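Local coordinates for alpha-glucosidase (PDB 5XFM), which hydrolyses beta-L-arabinopyranosides and alpha-galactosides as a bifunctional, calcium-containing glycoside hydrolase of family 97, at residues 317-326 against 529-537; 584-595 against 625-636. The protein carries 1 engineered substitution. One frame throughout, in Å; residues are numbered along the deposited sequence.

Interaction 1: 317-326 against 529-537; sequences YIDFASAMGY and FALAPNNLK
Phe320 lies against the backbone of Ala532 and Pro533, a clear case of an aromatic side chain joining a helix to a loop. From CB, which grazes Pro533 CG, the side chain leaves with CG anti to the backbone N (chi1 -178°) and carries the ring under the proline. Pro533 CA sits 3.8 Å from the ring centroid, 11° off the normal, a CH-pi contact over the face. CG and CD1 keep to Pro533 CA, and CD2 meets the proline nitrogen and CD. CE1 abuts Leu536 CG at 3.8 Å; CE2 lies under Ala532 C and has Leu531 CB at 3.7 Å, both leucines at the ring edge, while CZ reaches Ala532 O. Met324 CG covers the opposite face. Putting an alanine at Phe320 would probably open a gap under Pro533 and leave Leu531 and Leu536 without the edge they pack on. Pro533 also meets a second ring: its CD lies over one face of Tyr317, 3.4 Å from Tyr317 CZ. Tyr317 OH donates to a water at 2.9 Å, which donates to Leu531 O. Across the type I turn Ala532 to Asn535, Asn535 OD1 bonds back to Ala532 N. Beyond Gly325, where a Schellman motif ends helix 311-324, Tyr326 OH touches Leu531 CD1 and bonds to Met547 O. This is helix-to-loop packing beside parallel strands 295-299 and 526-528 of the TIM-barrel-like catalytic domain.

Interaction 2: 584-595 against 625-636; sequences NAGKEPLKLKLD and NGKVQLEIRPQG
Strands 590-595 and 627-632 run antiparallel, their axes 4.7 Å apart at closest and their N-to-C directions 161° apart, with the hydrogen-bonded pairs Leu590-Ile632, Leu592-Leu630 and Leu594-Val628 forming a regular ladder. Those six side chains share one face. Leu592 CD2 meets Ile632 CD1 at 3.6 Å, and the layer continues onto strand 567-574 through Tyr567 and Val569 and onto Ile638 of strand 636-641. The other face carries Lys591, Lys593, Gln629 and Glu631. Lys591 appears to fold across the partner strand, though the placing of this exposed chain is doubtful. Near the turns, Asn584 works with both ends of its amide: OD1 takes the Gly586 N-H at 2.7 Å in an Asx turn, while ND2 gives one bond to Glu588 O, nearly in the amide plane, and another to Ile632 O at 3.1 Å. Ile632 O is thus gripped by two donors, Asn584 ND2 and Leu590 N, one from above and one from below the carbonyl plane. Beside this knot Pro634 fits its CG against Lys587 O at 3.2 Å, and its CB faces Gly586 O. At the far end Asp595 OD1 and Lys627 NZ stand 4.1 Å apart, too far for a salt bridge, though the opposite charges probably attract. The chemistry is that of an amphipathic two-stranded antiparallel ribbon: backbone bonds give the register, aliphatic groups seal it to the larger sheet, and charged side chains are left on the exposed face.

The two contacts are built differently: interaction 1 is side-chain packing with no direct hydrogen bond between its segments, in the catalytic domain, whereas interaction 2 is a ladder of backbone bonds in the C-terminal one. Both segments of interaction 1 precede those of interaction 2 in the chain. Their centres are about 31 Å apart and their nearest atoms about 16 Å, so neither touches the other. Each lies about 27 Å from the centre of the chain. The calcium ion is held by Glu174, Glu452 and Glu458, none of which belongs to either contact. Interaction 1 stays within the barrel-like domain, while 584-595 against 625-636 covers part of the C-terminal sheet.

Interaction 1: 317-326 against 529-537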
loop_
_atom_site.group_PDB
_atom_site.type_symbol
_atom_site.label_atom_id
_atom_site.label_comp_id
_atom_site.label_asym_id
_atom_site.label_seq_id
_atom_site.Cartn_x
_atom_site.Cartn_y
_atom_site.Cartn_z
ATOM N N TYR A 317 4.857 9.168 -27.035
ATOM C CA TYR A 317 5.112 8.336 -25.859
ATOM C C TYR A 317 4.973 6.841 -26.140
ATOM O O TYR A 317 5.602 6.015 -25.477
ATOM C CB TYR A 317 4.197 8.760 -24.708
ATOM C CG TYR A 317 4.879 9.757 -23.804
ATOM C CD1 TYR A 317 5.024 11.078 -24.199
ATOM C CD2 TYR A 317 5.383 9.382 -22.564
ATOM C CE1 TYR A 317 5.651 12.002 -23.395
ATOM C CE2 TYR A 317 6.016 10.305 -21.748
ATOM C CZ TYR A 317 6.142 11.617 -22.171
ATOM O OH TYR A 317 6.762 12.558 -21.384
ATOM N N ILE A 318 4.145 6.498 -27.119
ATOM C CA ILE A 318 4.066 5.127 -27.601
ATOM C C ILE A 318 5.396 4.722 -28.240
ATOM O O ILE A 318 5.928 3.635 -27.983
ATOM C CB ILE A 318 2.907 4.969 -28.608
ATOM C CG1 ILE A 318 1.567 4.961 -27.865
ATOM C CG2 ILE A 318 3.065 3.704 -29.426
ATOM C CD1 ILE A 318 0.366 5.102 -28.767
ATOM N N ASP A 319 5.934 5.619 -29.063
ATOM C CA ASP A 319 7.244 5.432 -29.683
ATOM C C ASP A 319 8.334 5.299 -28.632
ATOM O O ASP A 319 9.239 4.478 -28.764
ATOM C CB ASP A 319 7.577 6.601 -30.619
ATOM C CG ASP A 319 6.814 6.546 -31.930
ATOM O OD1 ASP A 319 6.264 5.477 -32.268
ATOM O OD2 ASP A 319 6.766 7.584 -32.625
ATOM N N PHE A 320 8.245 6.131 -27.599
ATOM C CA PHE A 320 9.211 6.127 -26.506
ATOM C C PHE A 320 9.142 4.797 -25.759
ATOM O O PHE A 320 10.167 4.220 -25.409
ATOM C CB PHE A 320 8.958 7.311 -25.560
ATOM C CG PHE A 320 9.937 7.406 -24.423
ATOM C CD1 PHE A 320 11.297 7.289 -24.648
ATOM C CD2 PHE A 320 9.497 7.621 -23.129
ATOM C CE1 PHE A 320 12.202 7.379 -23.601
ATOM C CE2 PHE A 320 10.401 7.705 -22.077
ATOM C CZ PHE A 320 11.754 7.582 -22.317
ATOM N N ALA A 321 7.930 4.308 -25.517
ATOM C CA ALA A 321 7.760 2.992 -24.902
ATOM C C ALA A 321 8.413 1.921 -25.764
ATOM O O ALA A 321 9.125 1.062 -25.261
ATOM C CB ALA A 321 6.287 2.681 -24.690
ATOM N N SER A 322 8.181 1.989 -27.070
ATOM C CA SER A 322 8.785 1.034 -27.992
ATOM C C SER A 322 10.313 1.066 -27.922
ATOM O O SER A 322 10.964 0.022 -27.885
ATOM C CB SER A 322 8.323 1.309 -29.421
ATOM O OG SER A 322 8.711 0.258 -30.280
ATOM N N ALA A 323 10.874 2.270 -27.900
ATOM C CA ALA A 323 12.321 2.456 -27.826
ATOM C C ALA A 323 12.886 1.958 -26.499
ATOM O O ALA A 323 14.009 1.463 -26.431
ATOM C CB ALA A 323 12.673 3.927 -28.032
ATOM N N MET A 324 12.104 2.116 -25.439
ATOM C CA MET A 324 12.496 1.645 -24.124
ATOM C C MET A 324 12.247 0.143 -23.969
ATOM O O MET A 324 12.730 -0.486 -23.029
ATOM C CB MET A 324 11.746 2.431 -23.048
ATOM C CG MET A 324 12.176 3.882 -22.956
ATOM S SD MET A 324 13.894 4.080 -22.442
ATOM C CE MET A 324 13.854 3.325 -20.816
ATOM N N GLY A 325 11.485 -0.430 -24.897
ATOM C CA GLY A 325 11.122 -1.832 -24.805
ATOM C C GLY A 325 10.083 -2.018 -23.718
ATOM O O GLY A 325 9.938 -3.108 -23.155
ATOM N N TYR A 326 9.367 -0.942 -23.406
ATOM C CA TYR A 326 8.346 -0.989 -22.364
ATOM C C TYR A 326 7.063 -1.615 -22.891
ATOM O O TYR A 326 6.716 -1.455 -24.066
ATOM C CB TYR A 326 8.069 0.409 -21.802
ATOM C CG TYR A 326 9.066 0.845 -20.747
ATOM C CD1 TYR A 326 10.224 0.110 -20.512
ATOM C CD2 TYR A 326 8.836 1.973 -19.969
ATOM C CE1 TYR A 326 11.132 0.498 -19.548
ATOM C CE2 TYR A 326 9.740 2.367 -19.000
ATOM C CZ TYR A 326 10.884 1.626 -18.795
ATOM O OH TYR A 326 11.786 2.013 -17.835
ATOM N N PHE A 529 6.567 4.839 -14.817
ATOM C CA PHE A 529 7.629 5.741 -14.387
ATOM C C PHE A 529 7.494 7.118 -15.012
ATOM O O PHE A 529 6.851 7.281 -16.055
ATOM C CB PHE A 529 9.005 5.155 -14.716
ATOM C CG PHE A 529 9.316 3.888 -13.976
ATOM C CD1 PHE A 529 9.530 2.704 -14.660
ATOM C CD2 PHE A 529 9.380 3.882 -12.591
ATOM C CE1 PHE A 529 9.810 1.540 -13.979
ATOM C CE2 PHE A 529 9.660 2.724 -11.905
ATOM C CZ PHE A 529 9.880 1.550 -12.599
ATOM N N ALA A 530 8.099 8.111 -14.370
ATOM C CA ALA A 530 8.006 9.480 -14.852
ATOM C C ALA A 530 9.123 9.840 -15.838
ATOM O O ALA A 530 9.672 10.936 -15.788
ATOM C CB ALA A 530 8.023 10.434 -13.676
ATOM N N LEU A 531 9.436 8.927 -16.749
ATOM C CA LEU A 531 10.404 9.215 -17.797
ATOM C C LEU A 531 9.761 10.052 -18.901
ATOM O O LEU A 531 8.538 10.164 -18.977
ATOM C CB LEU A 531 10.977 7.921 -18.378
ATOM C CG LEU A 531 11.768 7.034 -17.423
ATOM C CD1 LEU A 531 12.284 5.800 -18.138
ATOM C CD2 LEU A 531 12.902 7.814 -16.799
ATOM N N ALA A 532 10.593 10.645 -19.748
ATOM C CA ALA A 532 10.116 11.390 -20.915
ATOM C C ALA A 532 11.086 11.181 -22.084
ATOM O O ALA A 532 12.258 10.883 -21.864
ATOM C CB ALA A 532 9.962 12.850 -20.579
ATOM N N PRO A 533 10.601 11.316 -23.329
ATOM C CA PRO A 533 11.442 11.045 -24.505
ATOM C C PRO A 533 12.782 11.790 -24.508
ATOM O O PRO A 533 13.816 11.211 -24.865
ATOM C CB PRO A 533 10.570 11.512 -25.675
ATOM C CG PRO A 533 9.176 11.426 -25.179
ATOM C CD PRO A 533 9.200 11.594 -23.692
ATOM N N ASN A 534 12.762 13.050 -24.088
ATOM C CA ASN A 534 13.976 13.860 -24.019
ATOM C C ASN A 534 15.062 13.250 -23.131
ATOM O O ASN A 534 16.237 13.601 -23.259
ATOM C CB ASN A 534 13.637 15.269 -23.537
ATOM C CG ASN A 534 12.912 15.271 -22.212
ATOM O OD1 ASN A 534 11.715 14.997 -22.151
ATOM N ND2 ASN A 534 13.626 15.598 -21.146
ATOM N N ASN A 535 14.675 12.340 -22.235
ATOM C CA ASN A 535 15.642 11.688 -21.358
ATOM C C ASN A 535 16.620 10.817 -22.139
ATOM O O ASN A 535 17.721 10.529 -21.669
ATOM C CB ASN A 535 14.944 10.851 -20.290
ATOM C CG ASN A 535 14.148 11.696 -19.317
ATOM O OD1 ASN A 535 13.265 11.192 -18.623
ATOM N ND2 ASN A 535 14.436 13.000 -19.283
ATOM N N LEU A 536 16.232 10.383 -23.332
ATOM C CA LEU A 536 17.171 9.584 -24.110
ATOM C C LEU A 536 18.296 10.468 -24.647
ATOM O O LEU A 536 19.324 9.958 -25.089
ATOM C CB LEU A 536 16.468 8.861 -25.257
ATOM C CG LEU A 536 15.781 7.552 -24.869
ATOM C CD1 LEU A 536 15.151 6.898 -26.090
ATOM C CD2 LEU A 536 16.760 6.607 -24.182
ATOM N N LYS A 537 18.117 11.789 -24.564
ATOM C CA LYS A 537 19.162 12.727 -24.978
ATOM C C LYS A 537 19.854 13.467 -23.820
ATOM O O LYS A 537 21.055 13.728 -23.891
ATOM C CB LYS A 537 18.579 13.760 -25.948
ATOM C CG LYS A 537 18.060 13.178 -27.262
ATOM C CD LYS A 537 19.185 12.640 -28.134
ATOM C CE LYS A 537 18.660 12.135 -29.472
ATOM N NZ LYS A 537 17.840 10.897 -29.311
HETATM O O HOH W 1 6.568 12.087 -18.566
#

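Interaction 2: 584-595 against 625-636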
loop_
_atom_site.group_PDB
_atom_site.type_symbol
_atom_site.label_atom_id
_atom_site.label_comp_id
_atom_site.label_asym_id
_atom_site.label_seq_id
_atom_site.Cartn_x
_atom_site.Cartn_y
_atom_site.Cartn_z
ATOM N N ASN A 584 19.655 7.868 1.092
ATOM C CA ASN A 584 19.908 8.638 2.309
ATOM C C ASN A 584 19.170 9.980 2.345
ATOM O O ASN A 584 19.412 10.858 1.511
ATOM C CB ASN A 584 21.414 8.874 2.465
ATOM C CG ASN A 584 21.754 9.784 3.641
ATOM O OD1 ASN A 584 21.017 9.863 4.630
ATOM N ND2 ASN A 584 22.882 10.480 3.534
ATOM N N ALA A 585 18.300 10.149 3.338
ATOM C CA ALA A 585 17.559 11.398 3.496
ATOM C C ALA A 585 18.157 12.279 4.586
ATOM O O ALA A 585 17.607 13.335 4.903
ATOM C CB ALA A 585 16.093 11.118 3.803
ATOM N N GLY A 586 19.265 11.845 5.176
ATOM C CA GLY A 586 19.932 12.659 6.178
ATOM C C GLY A 586 20.627 13.828 5.508
ATOM O O GLY A 586 20.691 13.888 4.279
ATOM N N LYS A 587 21.154 14.756 6.299
ATOM C CA LYS A 587 21.935 15.854 5.731
ATOM C C LYS A 587 23.437 15.645 5.920
ATOM O O LYS A 587 24.244 16.365 5.334
ATOM C CB LYS A 587 21.487 17.208 6.291
ATOM C CG LYS A 587 20.532 17.915 5.325
ATOM C CD LYS A 587 19.544 18.839 6.008
ATOM C CE LYS A 587 18.186 18.806 5.301
ATOM N NZ LYS A 587 17.787 17.449 4.798
ATOM N N GLU A 588 23.811 14.636 6.702
ATOM C CA GLU A 588 25.212 14.250 6.767
ATOM C C GLU A 588 25.398 12.975 5.960
ATOM O O GLU A 588 24.472 12.169 5.839
ATOM C CB GLU A 588 25.701 14.038 8.207
ATOM C CG GLU A 588 25.802 15.288 9.067
ATOM C CD GLU A 588 26.000 14.959 10.539
ATOM O OE1 GLU A 588 26.124 13.760 10.869
ATOM O OE2 GLU A 588 26.106 15.900 11.355
ATOM N N PRO A 589 26.608 12.782 5.416
ATOM C CA PRO A 589 26.918 11.564 4.666
ATOM C C PRO A 589 26.675 10.323 5.508
ATOM O O PRO A 589 26.830 10.351 6.729
ATOM C CB PRO A 589 28.399 11.729 4.334
ATOM C CG PRO A 589 28.600 13.208 4.291
ATOM C CD PRO A 589 27.725 13.743 5.389
ATOM N N LEU A 590 26.308 9.237 4.847
ATOM C CA LEU A 590 25.890 8.034 5.541
ATOM C C LEU A 590 26.873 6.908 5.291
ATOM O O LEU A 590 27.100 6.519 4.150
ATOM C CB LEU A 590 24.497 7.631 5.079
ATOM C CG LEU A 590 23.785 6.529 5.851
ATOM C CD1 LEU A 590 23.378 6.968 7.247
ATOM C CD2 LEU A 590 22.590 6.073 5.042
ATOM N N LYS A 591 27.448 6.381 6.368
ATOM C CA LYS A 591 28.449 5.335 6.248
ATOM C C LYS A 591 27.888 3.970 6.638
ATOM O O LYS A 591 27.423 3.770 7.759
ATOM C CB LYS A 591 29.666 5.678 7.122
ATOM C CG LYS A 591 30.942 4.904 6.796
ATOM C CD LYS A 591 30.929 4.367 5.375
ATOM C CE LYS A 591 32.232 3.681 5.010
ATOM N NZ LYS A 591 32.240 3.266 3.580
ATOM N N LEU A 592 27.929 3.039 5.690
ATOM C CA LEU A 592 27.379 1.704 5.885
ATOM C C LEU A 592 28.455 0.637 5.843
ATOM O O LEU A 592 29.287 0.608 4.926
ATOM C CB LEU A 592 26.324 1.358 4.829
ATOM C CG LEU A 592 24.895 1.902 4.811
ATOM C CD1 LEU A 592 24.805 3.286 5.395
ATOM C CD2 LEU A 592 24.368 1.880 3.385
ATOM N N LYS A 593 28.432 -0.234 6.842
ATOM C CA LYS A 593 29.135 -1.499 6.772
ATOM C C LYS A 593 28.058 -2.570 6.709
ATOM O O LYS A 593 27.352 -2.814 7.688
ATOM C CB LYS A 593 30.064 -1.709 7.966
ATOM C CG LYS A 593 31.127 -0.637 8.134
ATOM C CD LYS A 593 31.107 -0.069 9.546
ATOM C CE LYS A 593 32.498 -0.059 10.163
ATOM N NZ LYS A 593 32.446 0.050 11.646
ATOM N N LEU A 594 27.918 -3.200 5.553
ATOM C CA LEU A 594 26.826 -4.130 5.327
ATOM C C LEU A 594 27.357 -5.545 5.215
ATOM O O LEU A 594 28.467 -5.778 4.718
ATOM C CB LEU A 594 26.051 -3.759 4.059
ATOM C CG LEU A 594 25.585 -2.309 3.916
ATOM C CD1 LEU A 594 24.907 -2.096 2.573
ATOM C CD2 LEU A 594 24.643 -1.951 5.048
ATOM N N ASP A 595 26.542 -6.486 5.672
ATOM C CA ASP A 595 26.806 -7.896 5.467
ATOM C C ASP A 595 25.820 -8.382 4.413
ATOM O O ASP A 595 24.624 -8.509 4.675
ATOM C CB ASP A 595 26.657 -8.675 6.779
ATOM C CG ASP A 595 26.967 -10.156 6.627
ATOM O OD1 ASP A 595 27.796 -10.519 5.764
ATOM O OD2 ASP A 595 26.374 -10.962 7.374
ATOM N N ASN A 625 33.414 -12.914 2.900
ATOM C CA ASN A 625 32.797 -12.492 4.142
ATOM C C ASN A 625 31.485 -11.729 3.936
ATOM O O ASN A 625 30.657 -11.666 4.841
ATOM C CB ASN A 625 33.797 -11.655 4.938
ATOM C CG ASN A 625 34.369 -10.506 4.125
ATOM O OD1 ASN A 625 33.830 -10.138 3.081
ATOM N ND2 ASN A 625 35.470 -9.935 4.600
ATOM N N GLY A 626 31.284 -11.167 2.747
ATOM C CA GLY A 626 30.057 -10.436 2.481
ATOM C C GLY A 626 30.190 -8.996 2.943
ATOM O O GLY A 626 29.213 -8.250 2.995
ATOM N N LYS A 627 31.415 -8.621 3.299
ATOM C CA LYS A 627 31.716 -7.301 3.836
ATOM C C LYS A 627 31.701 -6.199 2.790
ATOM O O LYS A 627 32.668 -6.046 2.044
ATOM C CB LYS A 627 33.107 -7.305 4.478
ATOM C CG LYS A 627 33.160 -7.807 5.909
ATOM C CD LYS A 627 31.791 -7.863 6.550
ATOM C CE LYS A 627 31.853 -8.604 7.874
ATOM N NZ LYS A 627 30.490 -8.951 8.358
ATOM N N VAL A 628 30.600 -5.460 2.699
ATOM C CA VAL A 628 30.563 -4.287 1.823
ATOM C C VAL A 628 30.657 -3.016 2.667
ATOM O O VAL A 628 30.095 -2.951 3.752
ATOM C CB VAL A 628 29.287 -4.259 0.960
ATOM C CG1 VAL A 628 29.259 -3.023 0.078
ATOM C CG2 VAL A 628 29.216 -5.514 0.102
ATOM N N GLN A 629 31.374 -2.008 2.186
ATOM C CA GLN A 629 31.357 -0.705 2.842
ATOM C C GLN A 629 31.053 0.376 1.833
ATOM O O GLN A 629 31.629 0.395 0.749
ATOM C CB GLN A 629 32.686 -0.399 3.532
ATOM C CG GLN A 629 33.185 -1.468 4.479
ATOM C CD GLN A 629 34.477 -1.057 5.159
ATOM O OE1 GLN A 629 34.964 0.059 4.965
ATOM N NE2 GLN A 629 35.024 -1.946 5.979
ATOM N N LEU A 630 30.173 1.299 2.196
ATOM C CA LEU A 630 29.726 2.305 1.235
ATOM C C LEU A 630 29.391 3.607 1.933
ATOM O O LEU A 630 28.912 3.594 3.059
ATOM C CB LEU A 630 28.506 1.803 0.456
ATOM C CG LEU A 630 28.705 0.659 -0.542
ATOM C CD1 LEU A 630 27.373 0.146 -1.041
ATOM C CD2 LEU A 630 29.568 1.115 -1.717
ATOM N N GLU A 631 29.626 4.724 1.253
ATOM C CA GLU A 631 29.206 6.024 1.761
ATOM C C GLU A 631 28.210 6.657 0.800
ATOM O O GLU A 631 28.442 6.700 -0.405
ATOM C CB GLU A 631 30.420 6.929 1.984
ATOM C CG GLU A 631 30.097 8.385 2.302
ATOM C CD GLU A 631 31.334 9.156 2.728
ATOM O OE1 GLU A 631 31.314 10.401 2.654
ATOM O OE2 GLU A 631 32.372 8.514 3.001
ATOM N N ILE A 632 27.100 7.142 1.348
ATOM C CA ILE A 632 26.031 7.734 0.556
ATOM C C ILE A 632 25.836 9.203 0.920
ATOM O O ILE A 632 25.496 9.531 2.060
ATOM C CB ILE A 632 24.701 6.977 0.747
ATOM C CG1 ILE A 632 24.906 5.468 0.590
ATOM C CG2 ILE A 632 23.649 7.495 -0.221
ATOM C CD1 ILE A 632 23.748 4.631 1.112
ATOM N N ARG A 633 26.064 10.079 -0.052
ATOM C CA ARG A 633 25.838 11.508 0.112
ATOM C C ARG A 633 24.369 11.792 0.416
ATOM O O ARG A 633 23.500 10.983 0.085
ATOM C CB ARG A 633 26.294 12.267 -1.141
ATOM C CG ARG A 633 25.329 12.223 -2.314
ATOM C CD ARG A 633 25.905 12.986 -3.501
ATOM N NE ARG A 633 25.704 14.428 -3.388
ATOM C CZ ARG A 633 26.469 15.336 -3.985
ATOM N NH1 ARG A 633 27.491 14.950 -4.739
ATOM N NH2 ARG A 633 26.217 16.628 -3.828
ATOM N N PRO A 634 24.093 12.920 1.091
ATOM C CA PRO A 634 22.710 13.363 1.305
ATOM C C PRO A 634 21.938 13.515 -0.005
ATOM O O PRO A 634 22.508 13.969 -1.001
ATOM C CB PRO A 634 22.883 14.715 2.009
ATOM C CG PRO A 634 24.223 14.618 2.668
ATOM C CD PRO A 634 25.063 13.852 1.696
ATOM N N GLN A 635 20.663 13.124 0.011
ATOM C CA GLN A 635 19.800 13.147 -1.173
ATOM C C GLN A 635 20.329 12.209 -2.255
ATOM O O GLN A 635 19.975 12.340 -3.431
ATOM C CB GLN A 635 19.656 14.574 -1.722
ATOM C CG GLN A 635 19.287 15.610 -0.668
ATOM C CD GLN A 635 17.891 15.408 -0.111
ATOM O OE1 GLN A 635 16.937 15.204 -0.861
ATOM N NE2 GLN A 635 17.770 15.433 1.213
ATOM N N GLY A 636 21.180 11.269 -1.854
ATOM C CA GLY A 636 21.786 10.348 -2.796
ATOM C C GLY A 636 21.415 8.893 -2.558
ATOM O O GLY A 636 20.659 8.561 -1.629
HETATM O O HOH W 2 16.485 15.285 3.396
#